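Local coordinates for protein formiminotetrahydrofolate cyclodeaminase (Thermotoga maritima, PDB 1O5H) that probably catalyses the cyclising deamination of 5-formiminotetrahydrofolate to 5,10-methenyltetrahydrofolate with release of ammonia, at residues V67-M78 / L131-G142. Residues are numbered along the deposited sequence; the frame is centred on the assembly and turned at random.
Sequences VEPEMERIVEAM and LAHELEKLAEFG
Leu138 fills the apolar centre between helices 68-100 and 107-141, its CD2 methyl set against two side chains at once: the selenium of Met71 (SE to CD2 3.8 Å) and the end of Ile74, whose chain slides past it in the opposite direction. Both Met71 and Met78 are selenomethionines. Bends at chi2 (-63°) and chi3 fold Met71 back so that its CE methyl lies by the carbonyl and CB of Phe141, where helix 107-141 ends, Gly142 being the first residue beyond it. Val67, the N-cap of its helix, closes this end with CG1 4.1 Å from Phe141 CB. At the other end Met78 SE meets Leu131 CD1 at about a right angle, and helix 36-56 borders both residues. Over this floor the side chain of Glu134 enters as a knob among Arg73, Ile74, Ala77 and Met78; Ile74 CG1 and Met78 CE pack on it. The carboxylate of Glu134 takes Arg73 NH2 with both oxygens: OE1 at the guanidinium edge, a weak bond of 2.8 Å, and OE2 tilted from that plane, 2.9 Å away and using its syn lone pair. On its own helix Arg73 is also gripped by Glu70, NH2 lying 3.1 Å from Glu70 OE2 and above that carboxylate plane. The extended Lys137 brings NZ to within 3.3 Å of Glu70 OE2, a salt bridge with a weak hydrogen bond. Glu70 thus sits between two cations, which probably offsets their mutual repulsion. Replacing Glu134 by an alanine is likely to leave Arg73 without its partner across the helices and to open a gap above Ile74 and Met78. Crossing at 152° with axes 11.3 Å apart, the pair is an antiparallel helix packing, an apolar seam edged by a four-residue salt-bridge network, within an all-helical fold first described for this cyclodeaminase.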
loop_
_atom_site.group_PDB
_atom_site.type_symbol
_atom_site.label_atom_id
_atom_site.label_comp_id
_atom_site.label_asym_id
_atom_site.label_seq_id
_atom_site.Cartn_x
_atom_site.Cartn_y
_atom_site.Cartn_z
ATOM N N VAL A 67 23.676 -9.864 14.942
ATOM C CA VAL A 67 22.949 -9.783 13.665
ATOM C C VAL A 67 23.125 -8.398 13.039
ATOM O O VAL A 67 22.474 -8.063 12.056
ATOM C CB VAL A 67 21.427 -10.151 13.780
ATOM C CG1 VAL A 67 21.232 -11.618 14.170
ATOM C CG2 VAL A 67 20.695 -9.223 14.740
ATOM N N GLU A 68 24.018 -7.600 13.615
ATOM C CA GLU A 68 24.293 -6.263 13.100
ATOM C C GLU A 68 24.843 -6.209 11.674
ATOM O O GLU A 68 24.346 -5.416 10.868
ATOM C CB GLU A 68 25.215 -5.509 14.031
ATOM C CG GLU A 68 24.529 -4.385 14.768
ATOM C CD GLU A 68 25.355 -3.123 14.695
ATOM O OE1 GLU A 68 25.776 -2.768 13.567
ATOM O OE2 GLU A 68 25.597 -2.500 15.755
ATOM N N PRO A 69 25.873 -6.998 11.353
ATOM C CA PRO A 69 26.282 -7.134 9.964
ATOM C C PRO A 69 25.055 -7.296 9.075
ATOM O O PRO A 69 24.895 -6.553 8.101
ATOM C CB PRO A 69 27.141 -8.411 9.955
ATOM C CG PRO A 69 27.229 -8.873 11.373
ATOM C CD PRO A 69 26.757 -7.763 12.251
ATOM N N GLU A 70 24.175 -8.226 9.440
ATOM C CA GLU A 70 22.953 -8.482 8.670
ATOM C C GLU A 70 22.019 -7.268 8.576
ATOM O O GLU A 70 21.373 -7.069 7.551
ATOM C CB GLU A 70 22.208 -9.711 9.223
ATOM C CG GLU A 70 21.113 -10.268 8.319
ATOM C CD GLU A 70 21.622 -10.704 6.950
ATOM O OE1 GLU A 70 22.866 -10.794 6.764
ATOM O OE2 GLU A 70 20.771 -10.959 6.060
HETATM N N MSE A 71 21.963 -6.462 9.635
HETATM C CA MSE A 71 21.076 -5.295 9.677
HETATM C C MSE A 71 21.588 -4.156 8.809
HETATM O O MSE A 71 20.831 -3.561 8.048
HETATM C CB MSE A 71 20.828 -4.813 11.116
HETATM C CG MSE A 71 20.098 -5.826 11.989
HETATM SE SE MSE A 71 18.305 -6.253 11.372
HETATM C CE MSE A 71 18.292 -8.228 11.485
ATOM N N GLU A 72 22.874 -3.855 8.896
ATOM C CA GLU A 72 23.430 -2.821 8.026
ATOM C C GLU A 72 23.302 -3.200 6.561
ATOM O O GLU A 72 23.120 -2.339 5.705
ATOM C CB GLU A 72 24.872 -2.532 8.373
ATOM C CG GLU A 72 24.988 -1.535 9.510
ATOM C CD GLU A 72 26.202 -1.783 10.407
ATOM O OE1 GLU A 72 26.762 -2.905 10.382
ATOM O OE2 GLU A 72 26.597 -0.859 11.157
ATOM N N ARG A 73 23.377 -4.501 6.298
ATOM C CA ARG A 73 23.217 -5.049 4.966
ATOM C C ARG A 73 21.813 -4.761 4.425
ATOM O O ARG A 73 21.652 -4.441 3.241
ATOM C CB ARG A 73 23.498 -6.556 4.995
ATOM C CG ARG A 73 23.772 -7.188 3.627
ATOM C CD ARG A 73 23.543 -8.709 3.564
ATOM N NE ARG A 73 22.172 -9.061 3.945
ATOM C CZ ARG A 73 21.110 -8.982 3.134
ATOM N NH1 ARG A 73 21.252 -8.576 1.870
ATOM N NH2 ARG A 73 19.901 -9.313 3.587
ATOM N N ILE A 74 20.809 -4.867 5.293
ATOM C CA ILE A 74 19.427 -4.653 4.902
ATOM C C ILE A 74 19.174 -3.175 4.667
ATOM O O ILE A 74 18.616 -2.784 3.638
ATOM C CB ILE A 74 18.460 -5.201 5.974
ATOM C CG1 ILE A 74 18.558 -6.719 6.034
ATOM C CG2 ILE A 74 17.025 -4.802 5.654
ATOM C CD1 ILE A 74 17.882 -7.323 7.212
ATOM N N VAL A 75 19.574 -2.356 5.629
ATOM C CA VAL A 75 19.492 -0.919 5.456
ATOM C C VAL A 75 19.969 -0.507 4.053
ATOM O O VAL A 75 19.256 0.174 3.313
ATOM C CB VAL A 75 20.298 -0.207 6.522
ATOM C CG1 VAL A 75 20.433 1.272 6.196
ATOM C CG2 VAL A 75 19.624 -0.406 7.858
ATOM N N GLU A 76 21.158 -0.961 3.686
ATOM C CA GLU A 76 21.742 -0.655 2.383
ATOM C C GLU A 76 20.877 -1.177 1.237
ATOM O O GLU A 76 20.668 -0.464 0.257
ATOM C CB GLU A 76 23.195 -1.172 2.305
ATOM C CG GLU A 76 23.741 -1.422 0.901
ATOM C CD GLU A 76 24.238 -0.170 0.202
ATOM O OE1 GLU A 76 25.479 0.045 0.187
ATOM O OE2 GLU A 76 23.393 0.587 -0.336
ATOM N N ALA A 77 20.361 -2.398 1.370
ATOM C CA ALA A 77 19.482 -2.979 0.342
ATOM C C ALA A 77 18.147 -2.236 0.197
ATOM O O ALA A 77 17.632 -2.055 -0.912
ATOM C CB ALA A 77 19.240 -4.461 0.598
HETATM N N MSE A 78 17.591 -1.808 1.322
HETATM C CA MSE A 78 16.331 -1.093 1.300
HETATM C C MSE A 78 16.522 0.307 0.746
HETATM O O MSE A 78 15.605 0.911 0.196
HETATM C CB MSE A 78 15.711 -1.055 2.692
HETATM C CG MSE A 78 15.300 -2.427 3.208
HETATM SE SE MSE A 78 14.172 -3.452 1.951
HETATM C CE MSE A 78 15.483 -4.235 0.710
ATOM N N LEU A 131 12.076 -7.694 -1.031
ATOM C CA LEU A 131 11.562 -7.102 0.186
ATOM C C LEU A 131 11.022 -8.193 1.065
ATOM O O LEU A 131 11.297 -8.220 2.252
ATOM C CB LEU A 131 10.485 -6.070 -0.123
ATOM C CG LEU A 131 9.730 -5.498 1.082
ATOM C CD1 LEU A 131 10.691 -4.819 2.034
ATOM C CD2 LEU A 131 8.626 -4.521 0.666
ATOM N N ALA A 132 10.282 -9.120 0.476
ATOM C CA ALA A 132 9.674 -10.186 1.261
ATOM C C ALA A 132 10.740 -10.960 2.003
ATOM O O ALA A 132 10.621 -11.153 3.183
ATOM C CB ALA A 132 8.870 -11.102 0.385
ATOM N N HIS A 133 11.792 -11.379 1.315
ATOM C CA HIS A 133 12.866 -12.146 1.949
ATOM C C HIS A 133 13.496 -11.391 3.108
ATOM O O HIS A 133 13.870 -12.003 4.117
ATOM C CB HIS A 133 13.950 -12.599 0.952
ATOM C CG HIS A 133 13.601 -13.856 0.205
ATOM N ND1 HIS A 133 13.559 -15.098 0.807
ATOM C CD2 HIS A 133 13.276 -14.063 -1.096
ATOM C CE1 HIS A 133 13.221 -16.014 -0.088
ATOM N NE2 HIS A 133 13.042 -15.412 -1.250
ATOM N N GLU A 134 13.600 -10.071 2.997
ATOM C CA GLU A 134 14.171 -9.300 4.084
ATOM C C GLU A 134 13.213 -9.209 5.257
ATOM O O GLU A 134 13.635 -9.236 6.428
ATOM C CB GLU A 134 14.577 -7.905 3.632
ATOM C CG GLU A 134 15.549 -7.851 2.451
ATOM C CD GLU A 134 16.936 -8.398 2.742
ATOM O OE1 GLU A 134 17.092 -9.334 3.551
ATOM O OE2 GLU A 134 17.894 -7.900 2.127
ATOM N N LEU A 135 11.923 -9.109 4.945
ATOM C CA LEU A 135 10.906 -9.043 5.978
ATOM C C LEU A 135 10.916 -10.346 6.695
ATOM O O LEU A 135 10.747 -10.368 7.902
ATOM C CB LEU A 135 9.527 -8.737 5.408
ATOM C CG LEU A 135 9.366 -7.292 4.920
ATOM C CD1 LEU A 135 7.989 -6.992 4.436
ATOM C CD2 LEU A 135 9.709 -6.323 6.025
ATOM N N GLU A 136 11.182 -11.445 5.998
ATOM C CA GLU A 136 11.302 -12.701 6.737
ATOM C C GLU A 136 12.496 -12.671 7.716
ATOM O O GLU A 136 12.379 -13.085 8.883
ATOM C CB GLU A 136 11.378 -13.906 5.825
ATOM C CG GLU A 136 11.203 -15.183 6.604
ATOM C CD GLU A 136 11.233 -16.420 5.745
ATOM O OE1 GLU A 136 10.999 -16.345 4.517
ATOM O OE2 GLU A 136 11.476 -17.495 6.329
ATOM N N LYS A 137 13.635 -12.162 7.260
ATOM C CA LYS A 137 14.779 -12.035 8.152
ATOM C C LYS A 137 14.440 -11.097 9.295
ATOM O O LYS A 137 14.729 -11.406 10.446
ATOM C CB LYS A 137 16.040 -11.606 7.401
ATOM C CG LYS A 137 16.684 -12.776 6.654
ATOM C CD LYS A 137 17.675 -12.350 5.572
ATOM C CE LYS A 137 18.122 -13.563 4.774
ATOM N NZ LYS A 137 19.452 -13.367 4.147
ATOM N N LEU A 138 13.768 -9.986 9.002
ATOM C CA LEU A 138 13.422 -9.054 10.072
ATOM C C LEU A 138 12.427 -9.651 11.096
ATOM O O LEU A 138 12.586 -9.487 12.301
ATOM C CB LEU A 138 12.882 -7.760 9.489
ATOM C CG LEU A 138 13.884 -6.921 8.702
ATOM C CD1 LEU A 138 13.184 -5.765 8.054
ATOM C CD2 LEU A 138 15.009 -6.406 9.570
ATOM N N ALA A 139 11.406 -10.355 10.613
ATOM C CA ALA A 139 10.491 -11.032 11.508
ATOM C C ALA A 139 11.253 -11.874 12.502
ATOM O O ALA A 139 10.868 -11.954 13.672
ATOM C CB ALA A 139 9.539 -11.912 10.736
ATOM N N GLU A 140 12.335 -12.504 12.055
ATOM C CA GLU A 140 12.964 -13.522 12.884
ATOM C C GLU A 140 14.060 -12.961 13.772
ATOM O O GLU A 140 14.126 -13.276 14.935
ATOM C CB GLU A 140 13.494 -14.659 12.015
ATOM C CG GLU A 140 13.897 -15.899 12.794
ATOM C CD GLU A 140 14.519 -16.959 11.900
ATOM O OE1 GLU A 140 14.324 -16.889 10.651
ATOM O OE2 GLU A 140 15.204 -17.859 12.453
ATOM N N PHE A 141 14.894 -12.099 13.204
ATOM C CA PHE A 141 16.099 -11.597 13.866
ATOM C C PHE A 141 16.047 -10.118 14.180
ATOM O O PHE A 141 16.920 -9.603 14.833
ATOM C CB PHE A 141 17.317 -11.854 12.992
ATOM C CG PHE A 141 17.520 -13.296 12.658
ATOM C CD1 PHE A 141 17.869 -14.218 13.656
ATOM C CD2 PHE A 141 17.373 -13.741 11.343
ATOM C CE1 PHE A 141 18.067 -15.569 13.349
ATOM C CE2 PHE A 141 17.569 -15.093 11.010
ATOM C CZ PHE A 141 17.919 -16.012 12.012
ATOM N N GLY A 142 15.021 -9.426 13.716
ATOM C CA GLY A 142 14.920 -7.991 13.941
ATOM C C GLY A 142 14.386 -7.673 15.313
ATOM O O GLY A 142 13.998 -8.569 16.072
#